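Local coordinates for endo alpha-1,4 polygalactosaminidase (Neosartorya fumigata, PDB 6OJ1), which hydrolyses alpha-1,4 linkages within galactosamine-containing chains as an endo-acting glycoside hydrolase with a (beta/alpha)-barrel fold, disrupting microbial biofilms, at residues 38-43 with 56-61; 132-137 with 175-180; 148-153 with 187-192; 182-187 with 198-203. All coordinates share one frame; numbering follows the deposited sequence.

How the contacts relate
All four contacts belong to one (beta/alpha)-barrel of family GH114. Contact 1 pairs strands 42-45 and 59-63, the first two of the barrel, and closes before any other contact opens. Contact 4 pairs strands 183-187 and 202-206 of the same sheet, its centre about 15 Å from that of contact 1. Contact 2 joins helices 124-140 and 163-179 outside, about 13 Å from contact 4 between centres, touching it through His178 and Gln201. Contact 3 joins the ends of strands 144-148 and 183-187 and their loops, sharing Lys187 with contact 4. Along the chain its segments alternate with those of contacts 2 and 4, while 2 closes before 4 opens. The set samples barrel wall, helical jacket and rim.

Contact 1 of 4, residues 38-43 with 56-61; sequences VGTKWQ and DAEIYD
Gln43 uses both of its backbone polar atoms on the neighbouring strand: its N donates to Ile59 O at 2.9 Å (N-H...O angle 152°), and its O accepts from Asp61 N at 2.8 Å (164°). One residue binding on both sides of Tyr60 in this way is the evidence for parallel pairing, with Trp42 opposite Ile59 and Gln43 opposite Tyr60. Toward the start of the strands the pairing frays. Lys41 O receives two weak bonds, from Glu58 N at 3.1 Å and Ile59 N at 3.3 Å.

Side chains fall on two faces. On one, Gln43 lays its CB over the centre of the Tyr60 ring, 4.1 Å from the centroid and almost on the ring normal, a CH-pi contact with the amide plane standing nearly upright to the ring. On the other, the Trp42 indole presents its edge to Asp61, CZ3 lying 3.7 Å from OD2. Just before the strand, Thr40 CG2 meets Ile59 CD1 at 3.6 Å. With chi1 at -63° OG1 lies beside the backbone N and bonds Ala37 O, which leaves CG2 anti to that N and turned to Ile59.

Two waters bridge the segments near the start of the strands: one links Lys41 N to Glu58 OE2, the other Lys41 NZ to Asp56 OD2. Further out, Lys266 and Asn272 hold the Gln43 amide, and Tyr60 OH bonds Val55 O. Strand 59-63 is flanked on its other edge by strand 81-87, through backbone bonds of Tyr60 with Lys81 and Ile83, while Trp42 and Ile59 both reach Phe228 of strand 227-231.

Contact 2 of 4, residues 132-137 with 175-180; sequences DRLDMA and NAAHAR
Two consecutive helices of the barrel's outer layer, 124-140 and 163-179, meet here through Leu134 and Asp135 on the first and Ala176, Ala177 and Arg180 at the end of the second. The polar part is a salt bridge in which Arg180 approaches side-on and spends two nitrogens on a single oxygen: NE reaches Asp135 OD1 at 2.8 Å (N-H...O angle 151°) and NH1 reaches the same OD1 at 3.0 Å. Carboxylate and guanidinium planes lie only 20° apart, with the acid at the guanidinium edge. NE comes nearly end-on to the C-O bond, NH1 from the syn side and somewhat out of the carboxylate plane. Asp135 OD1 also has a long, weak ion pair with Arg138 NH1.

A third bond fixes the rotation of the guanidinium. Its NH2 turns back to Ala176 O at 2.9 Å, above the carbonyl plane, so the group spans the groove between the helices. The extended run from CG to NE carries it that far, and on the way Arg180 CD passes Leu134 CB at 3.7 Å.

The apolar packing is small. Leu134 CD1 presses on Ala176 CB at 3.5 Å, and CD2 sits more loosely against Ala177 CB. Leu131 of the same helix also touches Ala176 and Arg180. Helices side by side over parallel strands, here with Leu134 against Val145 and Phe86, are the outer layer of a (beta/alpha)-barrel; the salt bridge is a local addition.

Contact 3 of 4, residues 148-153 with 187-192; sequences DNVDGY and KNAGDI
Asp148 and Lys187 form a salt bridge, OD1 to NZ at 3.0 Å, although as a hydrogen bond it is weak. The lysine folds back to make it: bends at chi2 (64°) and chi4 (-64°) curl the chain around OD1, bringing CG as well as NZ close. OD1 also takes a weak bond from Asn149 N, while OD2 is satisfied by Tyr85 OH.

Beyond this pair, water does most of the joining. One molecule accepts from Val150 N at 2.9 Å and donates to Lys187 O at 2.8 Å. Two others both donate to Asp151 OD2; the first, 2.7 Å from OD2, accepts from Ala189 N, and the second accepts from Asn188 ND2. A fourth accepts from Asp191 N, donates to Asp191 OD2 at 2.5 Å, and lies 2.7 Å from Tyr153 OH at the ring edge. That hydroxyl also rests on Ala189, 3.6 Å from CB, with Ile192 CG2 nearby. Val150 O is hydrogen-bonded to Ser166 OG of helix 163-179.

A bound potassium ion lies about 5 Å from the Lys187 side chain. The pair stands at the C-terminal ends of strands 144-148 and 183-187, and the loops after them lie at the end of the barrel where enzymes of this fold carry their active sites.

Contact 4 of 4, residues 182-187 with 198-203; sequences MSIGLK and KNMQWS
Gln201 OE1 is gripped by two donors, Ile184 N at 3.0 Å (N-H...O angle 151°), which lies in the plane of the amide carbonyl, and His178 NE2 from helix 163-179. The side chain reaches back because it bends at chi2 (62°), and the backbone N of the same Gln201 donates to Ile184 O at 2.8 Å (163°). Ile184 is thus clasped at both its N and its O by one residue, half by side chain and half by backbone.

Parallel pairing follows at Leu186, whose N donates to Trp202 O at 3.0 Å and which stands opposite Ser203. A water closes this end, donating to Leu186 O and accepting from Ser203 OG.

Two side chains of the second segment sandwich the first. Trp202 spreads its indole along strand 183-187, with Gly185 CA over the five-membered ring at 3.5 Å from its centroid, a CH-pi contact, and Ile184 O over the same face. Gly185 has no side chain on the side where the ring lies, which is what permits so close an approach. The far corner of the indole, CZ3, touches Ser183 CB at 3.6 Å. Against the other side of the peptide, Met200 brings SD to 3.4 Å from Gly185 C, and its CE reaches Ile184 CG2 at 3.9 Å.

Trp34 and Phe228 meet the Trp202 ring, whereas Met200 faces Val170 and Ala174 of helix 163-179. Parallel strands joined through the short helix 193-196 make this a beta-alpha-beta crossover, the connection by which successive parallel strands of a (beta/alpha)-barrel are joined.

Contact 1 of 4, residues 38-43 with 56-61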
loop_
_atom_site.group_PDB
_atom_site.type_symbol
_atom_site.label_atom_id
_atom_site.label_comp_id
_atom_site.label_asym_id
_atom_site.label_seq_id
_atom_site.Cartn_x
_atom_site.Cartn_y
_atom_site.Cartn_z
ATOM N N VAL A 38 -7.506 14.490 -3.829
ATOM C CA VAL A 38 -6.664 14.866 -2.703
ATOM C C VAL A 38 -7.538 15.058 -1.470
ATOM O O VAL A 38 -8.620 15.647 -1.544
ATOM C CB VAL A 38 -5.879 16.150 -3.027
ATOM C CG1 VAL A 38 -5.169 16.671 -1.781
ATOM C CG2 VAL A 38 -4.873 15.897 -4.150
ATOM N N GLY A 39 -7.075 14.547 -0.336
ATOM C CA GLY A 39 -7.791 14.717 0.915
ATOM C C GLY A 39 -8.875 13.697 1.200
ATOM O O GLY A 39 -9.525 13.788 2.253
ATOM N N THR A 40 -9.090 12.726 0.316
ATOM C CA THR A 40 -10.154 11.756 0.544
ATOM C C THR A 40 -9.874 10.959 1.810
ATOM O O THR A 40 -8.775 10.427 1.993
ATOM C CB THR A 40 -10.303 10.814 -0.654
ATOM O OG1 THR A 40 -10.683 11.569 -1.815
ATOM C CG2 THR A 40 -11.372 9.776 -0.364
ATOM N N LYS A 41 -10.873 10.891 2.690
ATOM C CA LYS A 41 -10.731 10.145 3.935
ATOM C C LYS A 41 -10.694 8.647 3.661
ATOM O O LYS A 41 -11.456 8.129 2.839
ATOM C CB LYS A 41 -11.894 10.471 4.872
ATOM C CG LYS A 41 -11.780 9.867 6.258
ATOM C CD LYS A 41 -12.967 10.339 7.116
ATOM C CE LYS A 41 -12.997 9.668 8.475
ATOM N NZ LYS A 41 -14.183 10.140 9.264
ATOM N N TRP A 42 -9.810 7.943 4.367
ATOM C CA TRP A 42 -9.654 6.515 4.141
ATOM C C TRP A 42 -9.547 5.779 5.469
ATOM O O TRP A 42 -9.409 6.373 6.544
ATOM C CB TRP A 42 -8.439 6.199 3.252
ATOM C CG TRP A 42 -7.072 6.339 3.898
ATOM C CD1 TRP A 42 -6.599 7.403 4.613
ATOM C CD2 TRP A 42 -5.989 5.395 3.820
ATOM N NE1 TRP A 42 -5.297 7.166 5.011
ATOM C CE2 TRP A 42 -4.901 5.943 4.543
ATOM C CE3 TRP A 42 -5.837 4.137 3.215
ATOM C CZ2 TRP A 42 -3.679 5.279 4.684
ATOM C CZ3 TRP A 42 -4.615 3.468 3.349
ATOM C CH2 TRP A 42 -3.548 4.048 4.075
ATOM N N GLN A 43 -9.645 4.461 5.361
ATOM C CA GLN A 43 -9.400 3.517 6.434
ATOM C C GLN A 43 -8.557 2.400 5.841
ATOM O O GLN A 43 -8.669 2.097 4.652
ATOM C CB GLN A 43 -10.734 2.990 7.021
ATOM C CG GLN A 43 -10.687 1.642 7.772
ATOM C CD GLN A 43 -9.985 1.696 9.132
ATOM O OE1 GLN A 43 -8.933 2.311 9.282
ATOM N NE2 GLN A 43 -10.573 1.042 10.131
ATOM N N ASP A 56 -16.603 6.052 8.875
ATOM C CA ASP A 56 -17.142 6.852 7.779
ATOM C C ASP A 56 -15.999 7.371 6.901
ATOM O O ASP A 56 -15.669 8.556 6.879
ATOM C CB ASP A 56 -17.973 7.997 8.339
ATOM C CG ASP A 56 -18.607 8.826 7.259
ATOM O OD1 ASP A 56 -18.865 8.270 6.169
ATOM O OD2 ASP A 56 -18.830 10.033 7.496
ATOM N N ALA A 57 -15.384 6.447 6.169
ATOM C CA ALA A 57 -14.330 6.777 5.224
ATOM C C ALA A 57 -14.769 6.398 3.817
ATOM O O ALA A 57 -15.432 5.376 3.625
ATOM C CB ALA A 57 -13.024 6.045 5.562
ATOM N N GLU A 58 -14.374 7.211 2.829
ATOM C CA GLU A 58 -14.772 6.947 1.447
ATOM C C GLU A 58 -14.010 5.779 0.847
ATOM O O GLU A 58 -14.502 5.142 -0.087
ATOM C CB GLU A 58 -14.535 8.167 0.554
ATOM C CG GLU A 58 -15.472 9.330 0.738
ATOM C CD GLU A 58 -15.213 10.416 -0.293
ATOM O OE1 GLU A 58 -15.201 10.099 -1.506
ATOM O OE2 GLU A 58 -14.994 11.577 0.110
ATOM N N ILE A 59 -12.792 5.518 1.324
ATOM C CA ILE A 59 -11.924 4.503 0.745
ATOM C C ILE A 59 -11.491 3.554 1.851
ATOM O O ILE A 59 -11.062 4.003 2.918
ATOM C CB ILE A 59 -10.681 5.121 0.068
ATOM C CG1 ILE A 59 -11.080 5.946 -1.161
ATOM C CG2 ILE A 59 -9.693 4.034 -0.296
ATOM C CD1 ILE A 59 -9.930 6.804 -1.716
ATOM N N TYR A 60 -11.601 2.251 1.598
ATOM C CA TYR A 60 -11.096 1.223 2.501
ATOM C C TYR A 60 -9.990 0.451 1.802
ATOM O O TYR A 60 -10.196 -0.035 0.691
ATOM C CB TYR A 60 -12.202 0.243 2.919
ATOM C CG TYR A 60 -13.062 0.677 4.101
ATOM C CD1 TYR A 60 -13.789 1.855 4.066
ATOM C CD2 TYR A 60 -13.158 -0.122 5.236
ATOM C CE1 TYR A 60 -14.581 2.240 5.143
ATOM C CE2 TYR A 60 -13.935 0.253 6.310
ATOM C CZ TYR A 60 -14.649 1.435 6.254
ATOM O OH TYR A 60 -15.444 1.818 7.314
ATOM N N ASP A 61 -8.829 0.339 2.454
ATOM C CA ASP A 61 -7.690 -0.442 1.968
ATOM C C ASP A 61 -7.655 -1.713 2.820
ATOM O O ASP A 61 -7.461 -1.644 4.041
ATOM C CB ASP A 61 -6.404 0.381 2.087
ATOM C CG ASP A 61 -5.177 -0.314 1.519
ATOM O OD1 ASP A 61 -5.244 -1.492 1.117
ATOM O OD2 ASP A 61 -4.120 0.356 1.472
HETATM O O HOH W 1 -13.376 12.134 2.108
HETATM O O HOH W 2 -16.674 11.214 8.253
#

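Contact 2 of 4, residues 132-137 with 175-180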
loop_
_atom_site.group_PDB
_atom_site.type_symbol
_atom_site.label_atom_id
_atom_site.label_comp_id
_atom_site.label_asym_id
_atom_site.label_seq_id
_atom_site.Cartn_x
_atom_site.Cartn_y
_atom_site.Cartn_z
ATOM N N ASP A 132 -1.062 -12.926 -11.614
ATOM C CA ASP A 132 -2.125 -13.777 -11.070
ATOM C C ASP A 132 -2.846 -13.087 -9.906
ATOM O O ASP A 132 -4.075 -13.189 -9.774
ATOM C CB ASP A 132 -1.558 -15.117 -10.589
ATOM C CG ASP A 132 -1.014 -15.994 -11.708
ATOM O OD1 ASP A 132 -1.199 -15.678 -12.901
ATOM O OD2 ASP A 132 -0.372 -17.014 -11.367
ATOM N N ARG A 133 -2.094 -12.397 -9.039
ATOM C CA ARG A 133 -2.710 -11.700 -7.914
ATOM C C ARG A 133 -3.541 -10.520 -8.395
ATOM O O ARG A 133 -4.614 -10.255 -7.839
ATOM C CB ARG A 133 -1.638 -11.244 -6.917
ATOM C CG ARG A 133 -1.038 -12.417 -6.106
ATOM C CD ARG A 133 0.127 -11.977 -5.209
ATOM N NE ARG A 133 0.630 -13.090 -4.405
ATOM C CZ ARG A 133 1.508 -12.963 -3.412
ATOM N NH1 ARG A 133 2.022 -11.774 -3.105
ATOM N NH2 ARG A 133 1.883 -14.042 -2.725
ATOM N N LEU A 134 -3.076 -9.812 -9.438
ATOM C CA LEU A 134 -3.883 -8.733 -10.014
ATOM C C LEU A 134 -5.159 -9.270 -10.656
ATOM O O LEU A 134 -6.211 -8.619 -10.590
ATOM C CB LEU A 134 -3.065 -7.943 -11.046
ATOM C CG LEU A 134 -1.916 -7.122 -10.434
ATOM C CD1 LEU A 134 -1.056 -6.510 -11.564
ATOM C CD2 LEU A 134 -2.400 -6.030 -9.484
ATOM N N ASP A 135 -5.083 -10.441 -11.302
ATOM C CA ASP A 135 -6.286 -11.108 -11.787
ATOM C C ASP A 135 -7.272 -11.323 -10.650
ATOM O O ASP A 135 -8.470 -11.046 -10.789
ATOM C CB ASP A 135 -5.947 -12.466 -12.417
ATOM C CG ASP A 135 -5.311 -12.367 -13.788
ATOM O OD1 ASP A 135 -5.169 -11.257 -14.350
ATOM O OD2 ASP A 135 -4.942 -13.445 -14.309
ATOM N N MET A 136 -6.780 -11.825 -9.516
ATOM C CA MET A 136 -7.658 -12.041 -8.370
ATOM C C MET A 136 -8.283 -10.735 -7.890
ATOM O O MET A 136 -9.488 -10.675 -7.613
ATOM C CB MET A 136 -6.901 -12.712 -7.222
ATOM C CG MET A 136 -7.776 -12.736 -5.942
ATOM S SD MET A 136 -6.911 -13.451 -4.528
ATOM C CE MET A 136 -6.997 -15.161 -4.999
ATOM N N ALA A 137 -7.476 -9.672 -7.778
ATOM C CA ALA A 137 -8.015 -8.375 -7.370
ATOM C C ALA A 137 -9.114 -7.914 -8.315
ATOM O O ALA A 137 -10.187 -7.481 -7.872
ATOM C CB ALA A 137 -6.902 -7.326 -7.298
ATOM N N ASN A 175 0.873 -0.754 -15.286
ATOM C CA ASN A 175 0.280 -1.047 -16.583
ATOM C C ASN A 175 -0.626 -2.270 -16.506
ATOM O O ASN A 175 -1.690 -2.299 -17.134
ATOM C CB ASN A 175 1.382 -1.233 -17.626
ATOM C CG ASN A 175 2.169 0.042 -17.857
ATOM O OD1 ASN A 175 1.662 1.148 -17.634
ATOM N ND2 ASN A 175 3.413 -0.101 -18.299
ATOM N N ALA A 176 -0.228 -3.280 -15.727
ATOM C CA ALA A 176 -1.054 -4.479 -15.580
ATOM C C ALA A 176 -2.339 -4.185 -14.817
ATOM O O ALA A 176 -3.413 -4.707 -15.167
ATOM C CB ALA A 176 -0.270 -5.567 -14.851
ATOM N N ALA A 177 -2.244 -3.392 -13.745
ATOM C CA ALA A 177 -3.447 -3.004 -13.012
ATOM C C ALA A 177 -4.373 -2.182 -13.899
ATOM O O ALA A 177 -5.585 -2.423 -13.947
ATOM C CB ALA A 177 -3.066 -2.212 -11.759
ATOM N N HIS A 178 -3.818 -1.207 -14.625
ATOM C CA HIS A 178 -4.678 -0.382 -15.465
ATOM C C HIS A 178 -5.332 -1.216 -16.558
ATOM O O HIS A 178 -6.475 -0.947 -16.939
ATOM C CB HIS A 178 -3.882 0.777 -16.079
ATOM C CG HIS A 178 -3.357 1.752 -15.071
ATOM N ND1 HIS A 178 -2.292 2.592 -15.328
ATOM C CD2 HIS A 178 -3.750 2.018 -13.800
ATOM C CE1 HIS A 178 -2.046 3.326 -14.256
ATOM N NE2 HIS A 178 -2.918 3.001 -13.315
ATOM N N ALA A 179 -4.640 -2.256 -17.037
ATOM C CA ALA A 179 -5.207 -3.120 -18.071
ATOM C C ALA A 179 -6.383 -3.912 -17.536
ATOM O O ALA A 179 -7.245 -4.344 -18.312
ATOM C CB ALA A 179 -4.152 -4.086 -18.602
ATOM N N ARG A 180 -6.424 -4.101 -16.225
ATOM C CA ARG A 180 -7.517 -4.785 -15.551
ATOM C C ARG A 180 -8.519 -3.807 -14.959
ATOM O O ARG A 180 -9.350 -4.205 -14.134
ATOM C CB ARG A 180 -6.938 -5.706 -14.477
ATOM C CG ARG A 180 -6.064 -6.800 -15.067
ATOM C CD ARG A 180 -5.083 -7.362 -14.034
ATOM N NE ARG A 180 -4.455 -8.590 -14.531
ATOM C CZ ARG A 180 -3.491 -8.630 -15.451
ATOM N NH1 ARG A 180 -2.999 -9.809 -15.835
ATOM N NH2 ARG A 180 -3.032 -7.503 -16.021
#

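Contact 3 of 4, residues 148-153 with 187-192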
loop_
_atom_site.group_PDB
_atom_site.type_symbol
_atom_site.label_atom_id
_atom_site.label_comp_id
_atom_site.label_asym_id
_atom_site.label_seq_id
_atom_site.Cartn_x
_atom_site.Cartn_y
_atom_site.Cartn_z
ATOM N N ASP A 148 2.808 -3.748 -1.846
ATOM C CA ASP A 148 3.752 -3.466 -0.774
ATOM C C ASP A 148 5.159 -3.899 -1.153
ATOM O O ASP A 148 5.374 -4.704 -2.071
ATOM C CB ASP A 148 3.312 -4.186 0.517
ATOM C CG ASP A 148 3.852 -3.544 1.783
ATOM O OD1 ASP A 148 4.584 -2.517 1.727
ATOM O OD2 ASP A 148 3.511 -4.066 2.873
ATOM N N ASN A 149 6.117 -3.320 -0.438
ATOM C CA ASN A 149 7.515 -3.764 -0.432
ATOM C C ASN A 149 8.168 -3.621 -1.796
ATOM O O ASN A 149 8.885 -4.510 -2.263
ATOM C CB ASN A 149 7.600 -5.192 0.095
ATOM C CG ASN A 149 7.109 -5.292 1.512
ATOM O OD1 ASN A 149 7.600 -4.576 2.399
ATOM N ND2 ASN A 149 6.094 -6.124 1.738
ATOM N N VAL A 150 7.919 -2.487 -2.446
ATOM C CA VAL A 150 8.582 -2.179 -3.708
ATOM C C VAL A 150 9.872 -1.396 -3.468
ATOM O O VAL A 150 10.411 -0.784 -4.397
ATOM C CB VAL A 150 7.634 -1.446 -4.687
ATOM C CG1 VAL A 150 6.457 -2.373 -5.083
ATOM C CG2 VAL A 150 7.121 -0.141 -4.096
ATOM N N ASP A 151 10.387 -1.441 -2.239
ATOM C CA ASP A 151 11.557 -0.680 -1.818
ATOM C C ASP A 151 12.680 -1.582 -1.322
ATOM O O ASP A 151 13.464 -1.178 -0.458
ATOM C CB ASP A 151 11.197 0.340 -0.736
ATOM C CG ASP A 151 10.569 -0.303 0.511
ATOM O OD1 ASP A 151 10.306 -1.522 0.513
ATOM O OD2 ASP A 151 10.340 0.422 1.494
ATOM N N GLY A 152 12.803 -2.782 -1.906
ATOM C CA GLY A 152 13.862 -3.697 -1.514
ATOM C C GLY A 152 15.246 -3.103 -1.653
ATOM O O GLY A 152 16.127 -3.405 -0.847
ATOM N N TYR A 153 15.437 -2.218 -2.643
ATOM C CA TYR A 153 16.726 -1.551 -2.849
ATOM C C TYR A 153 17.181 -0.776 -1.616
ATOM O O TYR A 153 18.383 -0.537 -1.453
ATOM C CB TYR A 153 16.667 -0.602 -4.065
ATOM C CG TYR A 153 15.663 0.519 -3.909
ATOM C CD1 TYR A 153 15.971 1.657 -3.178
ATOM C CD2 TYR A 153 14.382 0.412 -4.452
ATOM C CE1 TYR A 153 15.038 2.673 -2.995
ATOM C CE2 TYR A 153 13.449 1.420 -4.281
ATOM C CZ TYR A 153 13.782 2.546 -3.552
ATOM O OH TYR A 153 12.851 3.557 -3.374
ATOM N N LYS A 187 3.735 2.628 -2.733
ATOM C CA LYS A 187 3.914 2.432 -1.295
ATOM C C LYS A 187 5.313 2.908 -0.920
ATOM O O LYS A 187 6.308 2.287 -1.310
ATOM C CB LYS A 187 3.737 0.962 -0.935
ATOM C CG LYS A 187 3.938 0.624 0.545
ATOM C CD LYS A 187 2.889 1.303 1.427
ATOM C CE LYS A 187 2.911 0.755 2.865
ATOM N NZ LYS A 187 2.547 -0.690 2.945
ATOM N N ASN A 188 5.390 3.997 -0.149
ATOM C CA ASN A 188 6.673 4.575 0.321
ATOM C C ASN A 188 7.593 4.761 -0.883
ATOM O O ASN A 188 7.162 5.368 -1.869
ATOM C CB ASN A 188 7.236 3.706 1.437
ATOM C CG ASN A 188 6.348 3.690 2.653
ATOM O OD1 ASN A 188 5.873 4.744 3.093
ATOM N ND2 ASN A 188 6.120 2.511 3.210
ATOM N N ALA A 189 8.842 4.289 -0.835
ATOM C CA ALA A 189 9.746 4.303 -1.994
ATOM C C ALA A 189 9.906 5.706 -2.568
ATOM O O ALA A 189 9.896 5.905 -3.786
ATOM C CB ALA A 189 9.257 3.328 -3.074
ATOM N N GLY A 190 10.083 6.693 -1.679
ATOM C CA GLY A 190 10.119 8.082 -2.111
ATOM C C GLY A 190 11.172 8.397 -3.166
ATOM O O GLY A 190 10.981 9.302 -3.985
ATOM N N ASP A 191 12.305 7.680 -3.149
ATOM C CA ASP A 191 13.395 7.989 -4.082
ATOM C C ASP A 191 13.000 7.795 -5.540
ATOM O O ASP A 191 13.596 8.435 -6.422
ATOM C CB ASP A 191 14.624 7.135 -3.774
ATOM C CG ASP A 191 15.305 7.543 -2.490
ATOM O OD1 ASP A 191 15.690 8.726 -2.378
ATOM O OD2 ASP A 191 15.444 6.692 -1.590
ATOM N N ILE A 192 12.030 6.921 -5.829
ATOM C CA ILE A 192 11.677 6.610 -7.219
ATOM C C ILE A 192 10.424 7.337 -7.690
ATOM O O ILE A 192 9.970 7.100 -8.820
ATOM C CB ILE A 192 11.519 5.094 -7.470
ATOM C CG1 ILE A 192 10.272 4.501 -6.786
ATOM C CG2 ILE A 192 12.782 4.327 -7.045
ATOM C CD1 ILE A 192 9.916 3.082 -7.271
HETATM O O HOH W 3 7.287 -0.222 -0.700
HETATM O O HOH W 4 10.523 3.094 1.365
HETATM O O HOH W 5 7.486 0.157 2.042
HETATM O O HOH W 6 13.247 5.431 -1.474
#

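Contact 4 of 4, residues 182-187 with 198-203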
loop_
_atom_site.group_PDB
_atom_site.type_symbol
_atom_site.label_atom_id
_atom_site.label_comp_id
_atom_site.label_asym_id
_atom_site.label_seq_id
_atom_site.Cartn_x
_atom_site.Cartn_y
_atom_site.Cartn_z
ATOM N N MET A 182 -8.080 -1.284 -12.895
ATOM C CA MET A 182 -7.857 -0.922 -11.506
ATOM C C MET A 182 -6.822 0.187 -11.407
ATOM O O MET A 182 -5.898 0.276 -12.226
ATOM C CB MET A 182 -7.380 -2.124 -10.689
ATOM C CG MET A 182 -8.448 -3.220 -10.579
ATOM S SD MET A 182 -7.842 -4.630 -9.635
ATOM C CE MET A 182 -6.471 -5.145 -10.644
ATOM N N SER A 183 -6.980 1.018 -10.380
ATOM C CA SER A 183 -6.000 2.029 -10.024
ATOM C C SER A 183 -4.904 1.417 -9.151
ATOM O O SER A 183 -5.017 0.289 -8.663
ATOM C CB SER A 183 -6.688 3.201 -9.326
ATOM O OG SER A 183 -7.695 3.730 -10.180
ATOM N N ILE A 184 -3.829 2.179 -8.959
ATOM C CA ILE A 184 -2.652 1.714 -8.239
ATOM C C ILE A 184 -1.976 2.926 -7.607
ATOM O O ILE A 184 -2.186 4.066 -8.019
ATOM C CB ILE A 184 -1.676 0.977 -9.185
ATOM C CG1 ILE A 184 -0.637 0.184 -8.395
ATOM C CG2 ILE A 184 -1.001 1.976 -10.146
ATOM C CD1 ILE A 184 0.180 -0.773 -9.298
ATOM N N GLY A 185 -1.152 2.679 -6.591
ATOM C CA GLY A 185 -0.344 3.737 -6.018
ATOM C C GLY A 185 1.007 3.216 -5.570
ATOM O O GLY A 185 1.242 2.010 -5.527
ATOM N N LEU A 186 1.886 4.160 -5.223
ATOM C CA LEU A 186 3.241 3.858 -4.777
ATOM C C LEU A 186 3.287 3.768 -3.252
ATOM O O LEU A 186 2.943 4.729 -2.563
ATOM C CB LEU A 186 4.220 4.927 -5.269
ATOM C CG LEU A 186 5.670 4.666 -4.868
ATOM C CD1 LEU A 186 6.189 3.399 -5.597
ATOM C CD2 LEU A 186 6.549 5.874 -5.174
ATOM N N LYS A 187 3.735 2.628 -2.733
ATOM C CA LYS A 187 3.914 2.432 -1.295
ATOM C C LYS A 187 5.313 2.908 -0.920
ATOM O O LYS A 187 6.308 2.287 -1.310
ATOM C CB LYS A 187 3.737 0.962 -0.935
ATOM C CG LYS A 187 3.938 0.624 0.545
ATOM C CD LYS A 187 2.889 1.303 1.427
ATOM C CE LYS A 187 2.911 0.755 2.865
ATOM N NZ LYS A 187 2.547 -0.690 2.945
ATOM N N LYS A 198 3.647 9.321 -12.902
ATOM C CA LYS A 198 2.648 9.472 -13.960
ATOM C C LYS A 198 1.727 8.262 -14.050
ATOM O O LYS A 198 0.593 8.381 -14.528
ATOM C CB LYS A 198 3.322 9.709 -15.312
ATOM C CG LYS A 198 4.028 11.039 -15.426
ATOM C CD LYS A 198 4.692 11.180 -16.788
ATOM N N ASN A 199 2.195 7.095 -13.611
ATOM C CA ASN A 199 1.417 5.869 -13.625
ATOM C C ASN A 199 0.656 5.649 -12.321
ATOM O O ASN A 199 -0.120 4.691 -12.229
ATOM C CB ASN A 199 2.338 4.663 -13.890
ATOM C CG ASN A 199 2.014 3.938 -15.190
ATOM O OD1 ASN A 199 0.921 4.087 -15.749
ATOM N ND2 ASN A 199 2.968 3.131 -15.671
ATOM N N MET A 200 0.874 6.495 -11.310
ATOM C CA MET A 200 0.309 6.298 -9.979
ATOM C C MET A 200 -0.950 7.138 -9.799
ATOM O O MET A 200 -1.044 8.250 -10.314
ATOM C CB MET A 200 1.312 6.682 -8.877
ATOM C CG MET A 200 2.629 5.898 -8.865
ATOM S SD MET A 200 2.420 4.138 -8.579
ATOM C CE MET A 200 2.531 3.521 -10.270
ATOM N N GLN A 201 -1.909 6.611 -9.034
ATOM C CA GLN A 201 -3.071 7.407 -8.652
ATOM C C GLN A 201 -2.974 7.950 -7.227
ATOM O O GLN A 201 -3.784 8.811 -6.855
ATOM C CB GLN A 201 -4.372 6.593 -8.809
ATOM C CG GLN A 201 -4.838 6.405 -10.276
ATOM C CD GLN A 201 -3.854 5.640 -11.128
ATOM O OE1 GLN A 201 -3.644 4.442 -10.938
ATOM N NE2 GLN A 201 -3.256 6.320 -12.094
ATOM N N TRP A 202 -2.016 7.477 -6.434
ATOM C CA TRP A 202 -1.806 7.974 -5.076
ATOM C C TRP A 202 -0.442 7.508 -4.592
ATOM O O TRP A 202 0.237 6.704 -5.237
ATOM C CB TRP A 202 -2.878 7.462 -4.102
ATOM C CG TRP A 202 -2.953 5.956 -4.064
ATOM C CD1 TRP A 202 -2.116 5.097 -3.396
ATOM C CD2 TRP A 202 -3.908 5.132 -4.743
ATOM N NE1 TRP A 202 -2.503 3.789 -3.614
ATOM C CE2 TRP A 202 -3.593 3.784 -4.444
ATOM C CE3 TRP A 202 -4.999 5.401 -5.581
ATOM C CZ2 TRP A 202 -4.338 2.712 -4.936
ATOM C CZ3 TRP A 202 -5.735 4.332 -6.075
ATOM C CH2 TRP A 202 -5.399 3.011 -5.756
ATOM N N SER A 203 -0.083 7.994 -3.409
ATOM C CA SER A 203 0.969 7.450 -2.564
ATOM C C SER A 203 0.330 6.854 -1.315
ATOM O O SER A 203 -0.599 7.436 -0.753
ATOM C CB SER A 203 1.955 8.558 -2.159
ATOM O OG SER A 203 2.753 8.152 -1.054
HETATM O O HOH W 7 4.725 6.736 -2.178
#